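Local structure of inositol-1-monophosphatase (Thermotoga maritima, 2P3N) at residues G15-L18 with M19-G23; G83-N86 with F87-L91; N140-L143 with E144-V147; G236-H239 with D240-V243. The protein hydrolyses inositol 1-phosphates, fructose 1,6-bisphosphate and several other phosphate esters with magnesium as cofactor, working as a homotetramer. All coordinates share one frame; numbering follows the deposited sequence.

Overall arrangement
The four contacts follow one another along the chain. None nests in another or crosses it. Each is local, between residues close in sequence, and closes no long loop. Contact 1 lies toward the C-terminal end of helix 2-21. Contact 2 spans the short helix 84-89 beside the magnesium site and touches contact 1 where Trp22 meets Leu91 and Gly23 meets Phe87. Contact 3 is the turn leading into strand 147-150, about 29 Å from contact 2 between centres. Contact 4 starts helix 239-253 and packs on contact 3 through Leu143 and Ile238. Contacts 1 and 2 thus form one group, and contacts 3 and 4 another, beside the five-stranded mixed sheet.

Contact 1 of 4, residues G15-L18 with M19-G23; sequences GHLL and MIHWG
The backbone N of Met19 reaches two carbonyls of the preceding turn. It bonds to Gly15 O at 3.2 Å, with an N-H...O angle of 138° and the donor tilted 22° from the carbonyl plane. A weak bond goes to His16 O. That oxygen also takes a weak bond from Ile20 N, at 3.3 Å. Ile20 N has a second weak bond to Leu17 O, and His21 N one to Leu18 O. The i+4 pattern therefore mixes with i+3 toward the C-terminal end of helix 2-21, the N-terminal helix of the inositol monophosphatase fold. Leu18 turns to helix 40-56, where it meets Ile41 and Ala45. Met19 and Ile20 pack on His16 of the second subunit.

The His21 ring comes back over the previous turn because CG is anti to the carbonyl carbon (chi1 -53°). His21 CD2 lies 3.3 Å from Leu17 O, and His21 NE2 lies 4.1 Å from Leu17 CD1. Ile20 CG2 covers one face of this ring, 3.5 Å above its centre. Replaced by an alanine, His21 would probably leave Ile20 CG2 and Leu17 CD1 without the ring they touch, and open a gap next to Ile41 and Phe87. Met19 bends at chi2 and chi3, and its CG packs 3.4 Å from Gly15 O. Trp22 follows in the loop, and its NE1 is hydrogen-bonded to Leu91 O.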
ATOM      1  N   GLY A  15      -9.825   7.943   7.441  1.00 17.35           N
ATOM      2  CA  GLY A  15      -9.748   6.618   6.850  1.00 17.89           C
ATOM      3  C   GLY A  15      -8.976   5.650   7.718  1.00 20.34           C
ATOM      4  O   GLY A  15      -9.287   4.454   7.762  1.00 25.14           O
ATOM      5  N   HIS A  16      -7.969   6.162   8.425  1.00 23.95           N
ATOM      6  CA  HIS A  16      -7.145   5.327   9.295  1.00 22.09           C
ATOM      7  C   HIS A  16      -7.879   4.848  10.541  1.00 25.11           C
ATOM      8  O   HIS A  16      -7.598   3.764  11.055  1.00 29.76           O
ATOM      9  CB  HIS A  16      -5.885   6.084   9.696  1.00 22.03           C
ATOM     10  CG  HIS A  16      -4.945   6.312   8.560  1.00 29.67           C
ATOM     11  ND1 HIS A  16      -4.312   5.279   7.901  1.00 28.24           N
ATOM     12  CD2 HIS A  16      -4.550   7.451   7.943  1.00 32.05           C
ATOM     13  CE1 HIS A  16      -3.571   5.773   6.927  1.00 30.30           C
ATOM     14  NE2 HIS A  16      -3.698   7.089   6.929  1.00 31.46           N
ATOM     15  N   LEU A  17      -8.809   5.657  11.036  1.00 23.47           N
ATOM     16  CA  LEU A  17      -9.569   5.273  12.208  1.00 22.42           C
ATOM     17  C   LEU A  17     -10.448   4.108  11.811  1.00 26.12           C
ATOM     18  O   LEU A  17     -10.687   3.211  12.608  1.00 30.89           O
ATOM     19  CB  LEU A  17     -10.444   6.422  12.686  1.00 26.55           C
ATOM     20  CG  LEU A  17     -11.585   5.966  13.590  1.00 24.77           C
ATOM     21  CD1 LEU A  17     -11.018   5.538  14.920  1.00 22.98           C
ATOM     22  CD2 LEU A  17     -12.588   7.080  13.759  1.00 30.57           C
ATOM     23  N   LEU A  18     -10.936   4.130  10.573  1.00 27.54           N
ATOM     24  CA  LEU A  18     -11.799   3.067  10.077  1.00 23.37           C
ATOM     25  C   LEU A  18     -11.017   1.776   9.912  1.00 24.46           C
ATOM     26  O   LEU A  18     -11.562   0.689  10.099  1.00 25.44           O
ATOM     27  CB  LEU A  18     -12.421   3.445   8.724  1.00 25.74           C
ATOM     28  CG  LEU A  18     -13.453   4.577   8.682  1.00 20.10           C
ATOM     29  CD1 LEU A  18     -13.981   4.717   7.281  1.00 15.69           C
ATOM     30  CD2 LEU A  18     -14.585   4.283   9.631  1.00 21.37           C
ATOM     31  N   MET A  19      -9.740   1.898   9.561  1.00 22.32           N
ATOM     32  CA  MET A  19      -8.900   0.729   9.367  1.00 22.30           C
ATOM     33  C   MET A  19      -8.667  -0.022  10.670  1.00 25.38           C
ATOM     34  O   MET A  19      -8.468  -1.236  10.674  1.00 23.09           O
ATOM     35  CB  MET A  19      -7.573   1.138   8.749  1.00 17.65           C
ATOM     36  CG  MET A  19      -7.695   1.527   7.293  1.00 16.74           C
ATOM     37  SD  MET A  19      -8.331   0.208   6.241  1.00 19.71           S
ATOM     38  CE  MET A  19      -6.832  -0.695   5.951  1.00 25.70           C
ATOM     39  N   ILE A  20      -8.691   0.710  11.776  1.00 27.11           N
ATOM     40  CA  ILE A  20      -8.513   0.107  13.081  1.00 25.26           C
ATOM     41  C   ILE A  20      -9.607  -0.933  13.310  1.00 25.88           C
ATOM     42  O   ILE A  20      -9.348  -2.030  13.803  1.00 26.93           O
ATOM     43  CB  ILE A  20      -8.623   1.168  14.202  1.00 22.90           C
ATOM     44  CG1 ILE A  20      -7.414   2.099  14.159  1.00 25.16           C
ATOM     45  CG2 ILE A  20      -8.758   0.481  15.553  1.00 22.45           C
ATOM     46  CD1 ILE A  20      -7.343   3.082  15.284  1.00 20.65           C
ATOM     47  N   HIS A  21     -10.821  -0.586  12.905  1.00 22.07           N
ATOM     48  CA  HIS A  21     -11.983  -1.425  13.120  1.00 24.01           C
ATOM     49  C   HIS A  21     -12.497  -2.246  11.947  1.00 28.70           C
ATOM     50  O   HIS A  21     -13.467  -2.997  12.086  1.00 31.65           O
ATOM     51  CB  HIS A  21     -13.103  -0.536  13.642  1.00 22.56           C
ATOM     52  CG  HIS A  21     -12.709   0.277  14.837  1.00 28.43           C
ATOM     53  ND1 HIS A  21     -12.638  -0.254  16.108  1.00 30.09           N
ATOM     54  CD2 HIS A  21     -12.297   1.563  14.945  1.00 25.04           C
ATOM     55  CE1 HIS A  21     -12.195   0.666  16.945  1.00 23.65           C
ATOM     56  NE2 HIS A  21     -11.981   1.777  16.264  1.00 31.01           N
ATOM     57  N   TRP A  22     -11.862  -2.106  10.795  1.00 28.14           N
ATOM     58  CA  TRP A  22     -12.288  -2.819   9.607  1.00 25.24           C
ATOM     59  C   TRP A  22     -12.457  -4.313   9.882  1.00 28.54           C
ATOM     60  O   TRP A  22     -11.562  -4.957  10.426  1.00 27.35           O
ATOM     61  CB  TRP A  22     -11.274  -2.562   8.495  1.00 26.32           C
ATOM     62  CG  TRP A  22     -11.629  -3.140   7.176  1.00 27.89           C
ATOM     63  CD1 TRP A  22     -12.880  -3.256   6.625  1.00 30.39           C
ATOM     64  CD2 TRP A  22     -10.716  -3.665   6.213  1.00 22.55           C
ATOM     65  NE1 TRP A  22     -12.796  -3.825   5.375  1.00 23.86           N
ATOM     66  CE2 TRP A  22     -11.479  -4.086   5.099  1.00 27.48           C
ATOM     67  CE3 TRP A  22      -9.329  -3.821   6.181  1.00 19.69           C
ATOM     68  CZ2 TRP A  22     -10.893  -4.657   3.965  1.00 27.42           C
ATOM     69  CZ3 TRP A  22      -8.748  -4.389   5.055  1.00 22.82           C
ATOM     70  CH2 TRP A  22      -9.529  -4.800   3.963  1.00 28.76           C
ATOM     71  N   GLY A  23     -13.627  -4.842   9.519  1.00 30.64           N
ATOM     72  CA  GLY A  23     -13.939  -6.246   9.725  1.00 27.06           C
ATOM     73  C   GLY A  23     -13.940  -6.665  11.186  1.00 30.75           C
ATOM     74  O   GLY A  23     -14.146  -7.835  11.495  1.00 33.49           O
TER

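Contact 2 of 4, residues G83-N86 with F87-L91; sequences GTIN and FVHGL
Asn86 and Leu91 meet at a slant where the chain leaves the helix. Leu91 CB lies 3.8 Å from Asn86 CG, and Leu91 CD1 lies 4.0 Å from the same carbon. The first side-chain bond of Leu91 points toward the helix, and CB and CD1 both rest against Asn86. Phe87 goes another way. Its CG is anti to the backbone N (chi1 178°), which carries the ring off toward Leu18, His21 and an edge-to-face partner, Phe94. Thr84 O stands at the edge of the Phe87 ring, near its plane, and 3.4 Å from Phe87 CB. Val88 CG2 touches that oxygen too, at 3.2 Å. His89 CD2 sits obliquely near Ile85 O, at 3.4 Å, while NE2 is hydrogen-bonded to Arg169 of the third subunit.

Phe87 N bonds almost straight to Gly83 O at 2.9 Å. Asn86 O grips two donors: Gly90 N at 2.8 Å, nearly in line with the carbonyl, and Leu91 N, 44° out of its plane. Gly90 has positive phi (102°), which suits glycine and turns the chain out of the helix. Thr84 OG1 is held by Asp42. Gly83, at the N-cap, and Thr84 belong by similarity to the substrate site. They are part, with Asp79, Ile81 and Asp82, of the DPIDGT motif of the inositol monophosphatase family, next to the bound magnesium.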
ATOM      1  N   GLY A  83     -20.832   1.820   2.628  1.00 30.72           N
ATOM      2  CA  GLY A  83     -20.537   0.412   2.439  1.00 30.02           C
ATOM      3  C   GLY A  83     -20.276  -0.197   3.806  1.00 32.12           C
ATOM      4  O   GLY A  83     -19.327  -0.958   3.997  1.00 32.32           O
ATOM      5  N   THR A  84     -21.138   0.147   4.761  1.00 32.17           N
ATOM      6  CA  THR A  84     -21.024  -0.329   6.133  1.00 30.53           C
ATOM      7  C   THR A  84     -21.064  -1.855   6.257  1.00 33.21           C
ATOM      8  O   THR A  84     -20.431  -2.431   7.156  1.00 30.93           O
ATOM      9  CB  THR A  84     -22.132   0.291   7.015  1.00 28.22           C
ATOM     10  OG1 THR A  84     -22.086   1.722   6.902  1.00 25.20           O
ATOM     11  CG2 THR A  84     -21.934  -0.102   8.470  1.00 27.88           C
ATOM     12  N   ILE A  85     -21.792  -2.511   5.356  1.00 34.39           N
ATOM     13  CA  ILE A  85     -21.885  -3.971   5.384  1.00 31.71           C
ATOM     14  C   ILE A  85     -20.519  -4.552   5.061  1.00 29.73           C
ATOM     15  O   ILE A  85     -20.012  -5.409   5.778  1.00 31.44           O
ATOM     16  CB  ILE A  85     -22.926  -4.480   4.361  1.00 37.04           C
ATOM     17  CG1 ILE A  85     -24.331  -4.088   4.828  1.00 39.75           C
ATOM     18  CG2 ILE A  85     -22.795  -5.987   4.179  1.00 41.11           C
ATOM     19  CD1 ILE A  85     -25.429  -4.394   3.837  1.00 41.94           C
ATOM     20  N   ASN A  86     -19.930  -4.077   3.969  1.00 29.38           N
ATOM     21  CA  ASN A  86     -18.609  -4.524   3.559  1.00 27.85           C
ATOM     22  C   ASN A  86     -17.649  -4.280   4.710  1.00 28.12           C
ATOM     23  O   ASN A  86     -16.922  -5.181   5.141  1.00 27.79           O
ATOM     24  CB  ASN A  86     -18.142  -3.722   2.349  1.00 27.16           C
ATOM     25  CG  ASN A  86     -18.637  -4.289   1.050  1.00 24.77           C
ATOM     26  OD1 ASN A  86     -18.431  -3.699  -0.008  1.00 31.65           O
ATOM     27  ND2 ASN A  86     -19.287  -5.444   1.113  1.00 33.65           N
ATOM     28  N   PHE A  87     -17.664  -3.038   5.193  1.00 29.24           N
ATOM     29  CA  PHE A  87     -16.821  -2.599   6.296  1.00 28.12           C
ATOM     30  C   PHE A  87     -16.864  -3.584   7.469  1.00 29.57           C
ATOM     31  O   PHE A  87     -15.837  -3.917   8.061  1.00 28.86           O
ATOM     32  CB  PHE A  87     -17.278  -1.212   6.772  1.00 18.12           C
ATOM     33  CG  PHE A  87     -16.502  -0.701   7.945  1.00 26.12           C
ATOM     34  CD1 PHE A  87     -15.197  -0.241   7.784  1.00 25.66           C
ATOM     35  CD2 PHE A  87     -17.037  -0.771   9.228  1.00 24.67           C
ATOM     36  CE1 PHE A  87     -14.434   0.135   8.881  1.00 26.94           C
ATOM     37  CE2 PHE A  87     -16.287  -0.400  10.333  1.00 24.51           C
ATOM     38  CZ  PHE A  87     -14.979   0.053  10.160  1.00 29.61           C
ATOM     39  N   VAL A  88     -18.068  -4.041   7.795  1.00 31.65           N
ATOM     40  CA  VAL A  88     -18.282  -4.983   8.889  1.00 30.03           C
ATOM     41  C   VAL A  88     -17.753  -6.382   8.595  1.00 27.33           C
ATOM     42  O   VAL A  88     -17.170  -7.018   9.463  1.00 30.90           O
ATOM     43  CB  VAL A  88     -19.797  -5.075   9.244  1.00 32.44           C
ATOM     44  CG1 VAL A  88     -20.080  -6.308  10.090  1.00 32.88           C
ATOM     45  CG2 VAL A  88     -20.219  -3.825  10.003  1.00 30.56           C
ATOM     46  N   HIS A  89     -17.939  -6.860   7.375  1.00 25.07           N
ATOM     47  CA  HIS A  89     -17.487  -8.203   7.047  1.00 28.86           C
ATOM     48  C   HIS A  89     -16.018  -8.290   6.709  1.00 32.22           C
ATOM     49  O   HIS A  89     -15.447  -9.383   6.674  1.00 30.42           O
ATOM     50  CB  HIS A  89     -18.331  -8.787   5.916  1.00 32.94           C
ATOM     51  CG  HIS A  89     -19.700  -9.209   6.358  1.00 37.05           C
ATOM     52  ND1 HIS A  89     -20.164 -10.496   6.213  1.00 37.96           N
ATOM     53  CD2 HIS A  89     -20.692  -8.518   6.965  1.00 39.90           C
ATOM     54  CE1 HIS A  89     -21.383 -10.580   6.713  1.00 38.97           C
ATOM     55  NE2 HIS A  89     -21.727  -9.393   7.175  1.00 40.13           N
ATOM     56  N   GLY A  90     -15.402  -7.136   6.465  1.00 34.11           N
ATOM     57  CA  GLY A  90     -13.986  -7.129   6.164  1.00 29.62           C
ATOM     58  C   GLY A  90     -13.641  -6.972   4.705  1.00 29.71           C
ATOM     59  O   GLY A  90     -12.485  -7.164   4.331  1.00 33.57           O
ATOM     60  N   LEU A  91     -14.627  -6.650   3.872  1.00 30.28           N
ATOM     61  CA  LEU A  91     -14.356  -6.436   2.456  1.00 28.94           C
ATOM     62  C   LEU A  91     -13.803  -5.034   2.279  1.00 31.77           C
ATOM     63  O   LEU A  91     -14.268  -4.086   2.918  1.00 32.45           O
ATOM     64  CB  LEU A  91     -15.618  -6.589   1.624  1.00 30.58           C
ATOM     65  CG  LEU A  91     -16.027  -8.043   1.424  1.00 29.59           C
ATOM     66  CD1 LEU A  91     -17.438  -8.115   0.846  1.00 27.48           C
ATOM     67  CD2 LEU A  91     -15.015  -8.714   0.519  1.00 32.00           C
TER

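Contact 3 of 4, residues N140-L143 with E144-V147; sequences NASL and EECV
Glu145 N bonds to Ser142 O at 3.0 Å. The donor stands well above the carbonyl plane, 56° out of it. The Glu145 side chain then folds back along the same residue. Its CG lies 3.7 Å from Ser142 CB, because chi1 (63°) puts CG between the backbone N and the carbonyl carbon. Beyond CG the chain is extended, and this brings the carboxylate beside the Asn140 amide. The side chains cross at a slant, with the amide and carboxylate planes 34° apart, and Glu145 OE1 is 3.8 Å from Asn140 CG. Cys146 SG also packs on Asn140, 3.8 Å from its CB. With a glycine in place of Glu145, the Asn140 amide is likely to lose the flat group beside it and be freer to turn.

The next shell fixes the turn itself. Cys146 N makes a weak bond to Leu143 O at 3.2 Å, so a second, weaker i+3 bond follows the first through a short 3-10 turn. Thr168 OG1 makes weak bonds to Leu143 O and Cys146 O. Asn140 and Val147 also pack on His89 of the third subunit.

Leu143 is buried against Met164 and Arg167 of helix 156-167 and against Ile238 just before helix 239-253. Val147 then opens strand 147-150, where Asp190 is hydrogen-bonded to it, in the five-stranded mixed sheet between strands 170-172 and 191-195.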
ATOM      1  N   ASN A 140     -15.245   3.229 -24.120  1.00 55.95           N
ATOM      2  CA  ASN A 140     -16.177   2.187 -24.523  1.00 55.22           C
ATOM      3  C   ASN A 140     -17.518   2.750 -25.002  1.00 57.10           C
ATOM      4  O   ASN A 140     -18.139   3.575 -24.333  1.00 56.10           O
ATOM      5  CB  ASN A 140     -16.383   1.224 -23.354  1.00 58.39           C
ATOM      6  CG  ASN A 140     -15.087   0.563 -22.912  1.00 59.78           C
ATOM      7  OD1 ASN A 140     -15.047  -0.153 -21.910  1.00 65.92           O
ATOM      8  ND2 ASN A 140     -14.016   0.800 -23.667  1.00 64.28           N
ATOM      9  N   ALA A 141     -17.948   2.304 -26.178  1.00 61.28           N
ATOM     10  CA  ALA A 141     -19.212   2.751 -26.762  1.00 66.50           C
ATOM     11  C   ALA A 141     -20.153   1.575 -27.044  1.00 68.96           C
ATOM     12  O   ALA A 141     -21.351   1.765 -27.259  1.00 71.48           O
ATOM     13  CB  ALA A 141     -18.947   3.524 -28.047  1.00 67.16           C
ATOM     14  N   SER A 142     -19.602   0.364 -27.054  1.00 68.31           N
ATOM     15  CA  SER A 142     -20.396  -0.834 -27.289  1.00 66.70           C
ATOM     16  C   SER A 142     -20.679  -1.520 -25.963  1.00 64.30           C
ATOM     17  O   SER A 142     -19.772  -1.809 -25.191  1.00 61.27           O
ATOM     18  CB  SER A 142     -19.664  -1.810 -28.209  1.00 66.88           C
ATOM     19  OG  SER A 142     -20.418  -3.003 -28.374  1.00 64.77           O
ATOM     20  N   LEU A 143     -21.948  -1.785 -25.707  1.00 67.42           N
ATOM     21  CA  LEU A 143     -22.333  -2.427 -24.474  1.00 72.69           C
ATOM     22  C   LEU A 143     -21.659  -3.786 -24.344  1.00 77.78           C
ATOM     23  O   LEU A 143     -21.471  -4.280 -23.239  1.00 79.94           O
ATOM     24  CB  LEU A 143     -23.848  -2.600 -24.431  1.00 71.86           C
ATOM     25  CG  LEU A 143     -24.487  -2.422 -23.058  1.00 71.89           C
ATOM     26  CD1 LEU A 143     -24.437  -0.950 -22.669  1.00 70.43           C
ATOM     27  CD2 LEU A 143     -25.918  -2.909 -23.097  1.00 75.85           C
ATOM     28  N   GLU A 144     -21.289  -4.390 -25.469  1.00 80.53           N
ATOM     29  CA  GLU A 144     -20.653  -5.705 -25.437  1.00 81.99           C
ATOM     30  C   GLU A 144     -19.239  -5.652 -24.880  1.00 82.17           C
ATOM     31  O   GLU A 144     -18.744  -6.632 -24.324  1.00 81.75           O
ATOM     32  CB  GLU A 144     -20.641  -6.336 -26.838  1.00 87.17           C
ATOM     33  CG  GLU A 144     -19.735  -5.657 -27.878  1.00 92.32           C
ATOM     34  CD  GLU A 144     -18.286  -6.153 -27.856  1.00 96.09           C
ATOM     35  OE1 GLU A 144     -17.547  -5.864 -28.828  1.00 97.60           O
ATOM     36  OE2 GLU A 144     -17.882  -6.823 -26.875  1.00 92.86           O
ATOM     37  N   GLU A 145     -18.586  -4.507 -25.040  1.00 80.20           N
ATOM     38  CA  GLU A 145     -17.233  -4.333 -24.531  1.00 76.20           C
ATOM     39  C   GLU A 145     -17.304  -3.473 -23.269  1.00 71.95           C
ATOM     40  O   GLU A 145     -16.364  -2.738 -22.951  1.00 71.74           O
ATOM     41  CB  GLU A 145     -16.346  -3.643 -25.581  1.00 84.66           C
ATOM     42  CG  GLU A 145     -16.777  -2.222 -25.946  1.00 92.27           C
ATOM     43  CD  GLU A 145     -15.708  -1.449 -26.717  1.00 97.08           C
ATOM     44  OE1 GLU A 145     -14.594  -1.255 -26.176  1.00 96.24           O
ATOM     45  OE2 GLU A 145     -15.981  -1.029 -27.862  1.00101.32           O
ATOM     46  N   CYS A 146     -18.426  -3.578 -22.555  1.00 65.70           N
ATOM     47  CA  CYS A 146     -18.654  -2.794 -21.341  1.00 57.90           C
ATOM     48  C   CYS A 146     -18.813  -3.581 -20.051  1.00 53.54           C
ATOM     49  O   CYS A 146     -19.227  -4.734 -20.053  1.00 52.75           O
ATOM     50  CB  CYS A 146     -19.897  -1.916 -21.503  1.00 54.89           C
ATOM     51  SG  CYS A 146     -19.631  -0.347 -22.326  1.00 59.98           S
ATOM     52  N   VAL A 147     -18.482  -2.924 -18.944  1.00 51.63           N
ATOM     53  CA  VAL A 147     -18.617  -3.506 -17.622  1.00 48.89           C
ATOM     54  C   VAL A 147     -19.407  -2.487 -16.818  1.00 48.89           C
ATOM     55  O   VAL A 147     -18.926  -1.381 -16.546  1.00 49.22           O
ATOM     56  CB  VAL A 147     -17.255  -3.761 -16.960  1.00 45.58           C
ATOM     57  CG1 VAL A 147     -17.455  -4.307 -15.561  1.00 38.08           C
ATOM     58  CG2 VAL A 147     -16.471  -4.757 -17.784  1.00 51.45           C
TER

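Contact 4 of 4, residues G236-H239 with D240-V243; sequences GLIH and DEVV
The His239 imidazole meets Val243 at its edge. Val243 CG2 lies near the ring plane, 3.4 Å from His239 CD2, and Asp240 N approaches the ring obliquely. His239 CG is anti to the backbone N (chi1 -155°), which brings the ring onto Ile232, Ser234, Met215 and Thr217. The other flat group, the Glu241 carboxylate, belongs to a side chain that crosses Ile238 at about a right angle. Its OE1 lies 3.9 Å from Ile238 CB.

One water joins this carboxylate to the backbone. It accepts from Glu241 N at 3.0 Å and donates to Glu241 OE1 at 3.3 Å. A further, weak bond goes to Leu237 O. The water thus takes up an N-H of the first turn, where the helix end would probably favour a negative group such as Glu241.

His239 O grips two donors. Val243 N lies in its carbonyl plane at 2.9 Å, and Val242 N stands 48° above that plane at 2.7 Å. Ile238 O takes a weak bond from Val242 N. Ile238 CG1 also touches Val242 CG2 at 4.4 Å, and both side chains pack on Phe191.

Ile238 holds the N-cap position, but the water serves Glu241 N. Here starts helix 239-253, the chain's last, against strands 230-234 and 191-195 in the layered alpha-beta-alpha-beta-alpha fold shared by inositol monophosphatases and fructose-1,6-bisphosphatases.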
ATOM      1  N   GLY A 236     -21.049   8.430 -20.965  1.00 52.18           N
ATOM      2  CA  GLY A 236     -21.724   9.289 -21.921  1.00 51.25           C
ATOM      3  C   GLY A 236     -21.658   8.733 -23.333  1.00 52.32           C
ATOM      4  O   GLY A 236     -21.876   9.462 -24.294  1.00 52.15           O
ATOM      5  N   LEU A 237     -21.351   7.445 -23.459  1.00 54.18           N
ATOM      6  CA  LEU A 237     -21.259   6.783 -24.761  1.00 53.84           C
ATOM      7  C   LEU A 237     -22.431   5.828 -24.967  1.00 57.25           C
ATOM      8  O   LEU A 237     -23.112   5.888 -25.992  1.00 59.35           O
ATOM      9  CB  LEU A 237     -19.945   6.002 -24.882  1.00 46.59           C
ATOM     10  CG  LEU A 237     -18.701   6.771 -25.329  1.00 47.44           C
ATOM     11  CD1 LEU A 237     -18.878   7.188 -26.765  1.00 46.69           C
ATOM     12  CD2 LEU A 237     -18.471   7.989 -24.446  1.00 58.11           C
ATOM     13  N   ILE A 238     -22.657   4.949 -23.990  1.00 54.60           N
ATOM     14  CA  ILE A 238     -23.747   3.977 -24.055  1.00 51.85           C
ATOM     15  C   ILE A 238     -24.853   4.340 -23.072  1.00 51.04           C
ATOM     16  O   ILE A 238     -25.632   3.481 -22.644  1.00 48.62           O
ATOM     17  CB  ILE A 238     -23.255   2.549 -23.728  1.00 53.20           C
ATOM     18  CG1 ILE A 238     -22.918   2.427 -22.236  1.00 56.56           C
ATOM     19  CG2 ILE A 238     -22.062   2.212 -24.584  1.00 57.43           C
ATOM     20  CD1 ILE A 238     -21.932   3.455 -21.713  1.00 53.08           C
ATOM     21  N   HIS A 239     -24.931   5.621 -22.730  1.00 52.86           N
ATOM     22  CA  HIS A 239     -25.932   6.071 -21.781  1.00 54.67           C
ATOM     23  C   HIS A 239     -27.350   5.583 -22.114  1.00 58.64           C
ATOM     24  O   HIS A 239     -27.933   4.791 -21.365  1.00 58.58           O
ATOM     25  CB  HIS A 239     -25.923   7.595 -21.676  1.00 55.80           C
ATOM     26  CG  HIS A 239     -26.439   8.097 -20.364  1.00 61.54           C
ATOM     27  ND1 HIS A 239     -25.605   8.519 -19.349  1.00 63.31           N
ATOM     28  CD2 HIS A 239     -27.698   8.170 -19.872  1.00 61.97           C
ATOM     29  CE1 HIS A 239     -26.331   8.827 -18.289  1.00 63.08           C
ATOM     30  NE2 HIS A 239     -27.604   8.624 -18.579  1.00 61.30           N
ATOM     31  N   ASP A 240     -27.894   6.046 -23.239  1.00 61.33           N
ATOM     32  CA  ASP A 240     -29.245   5.676 -23.666  1.00 58.22           C
ATOM     33  C   ASP A 240     -29.445   4.171 -23.711  1.00 58.28           C
ATOM     34  O   ASP A 240     -30.526   3.673 -23.394  1.00 56.47           O
ATOM     35  CB  ASP A 240     -29.549   6.296 -25.028  1.00 54.54           C
ATOM     36  CG  ASP A 240     -29.376   7.806 -25.024  1.00 60.92           C
ATOM     37  OD1 ASP A 240     -29.903   8.464 -24.096  1.00 58.70           O
ATOM     38  OD2 ASP A 240     -28.713   8.336 -25.943  1.00 69.99           O
ATOM     39  N   GLU A 241     -28.398   3.447 -24.093  1.00 59.94           N
ATOM     40  CA  GLU A 241     -28.474   1.993 -24.146  1.00 64.08           C
ATOM     41  C   GLU A 241     -28.874   1.478 -22.759  1.00 66.69           C
ATOM     42  O   GLU A 241     -29.551   0.448 -22.632  1.00 66.06           O
ATOM     43  CB  GLU A 241     -27.119   1.410 -24.575  1.00 64.75           C
ATOM     44  CG  GLU A 241     -27.058   0.963 -26.041  1.00 67.19           C
ATOM     45  CD  GLU A 241     -25.670   1.119 -26.676  1.00 70.23           C
ATOM     46  OE1 GLU A 241     -25.296   2.260 -27.043  1.00 63.92           O
ATOM     47  OE2 GLU A 241     -24.951   0.101 -26.807  1.00 74.76           O
ATOM     48  N   VAL A 242     -28.466   2.220 -21.728  1.00 65.96           N
ATOM     49  CA  VAL A 242     -28.768   1.878 -20.335  1.00 66.76           C
ATOM     50  C   VAL A 242     -30.115   2.467 -19.872  1.00 66.14           C
ATOM     51  O   VAL A 242     -30.919   1.771 -19.244  1.00 63.91           O
ATOM     52  CB  VAL A 242     -27.621   2.358 -19.384  1.00 64.36           C
ATOM     53  CG1 VAL A 242     -28.027   2.198 -17.925  1.00 60.50           C
ATOM     54  CG2 VAL A 242     -26.357   1.549 -19.650  1.00 55.09           C
ATOM     55  N   VAL A 243     -30.364   3.737 -20.190  1.00 68.85           N
ATOM     56  CA  VAL A 243     -31.617   4.377 -19.800  1.00 73.21           C
ATOM     57  C   VAL A 243     -32.778   3.446 -20.131  1.00 75.51           C
ATOM     58  O   VAL A 243     -33.703   3.287 -19.338  1.00 75.86           O
ATOM     59  CB  VAL A 243     -31.844   5.719 -20.542  1.00 74.34           C
ATOM     60  CG1 VAL A 243     -33.115   6.372 -20.038  1.00 77.50           C
ATOM     61  CG2 VAL A 243     -30.662   6.655 -20.328  1.00 76.35           C
TER
HETATM   62  O   HOH W   1     -26.428   5.062 -25.743  1.00 48.16           O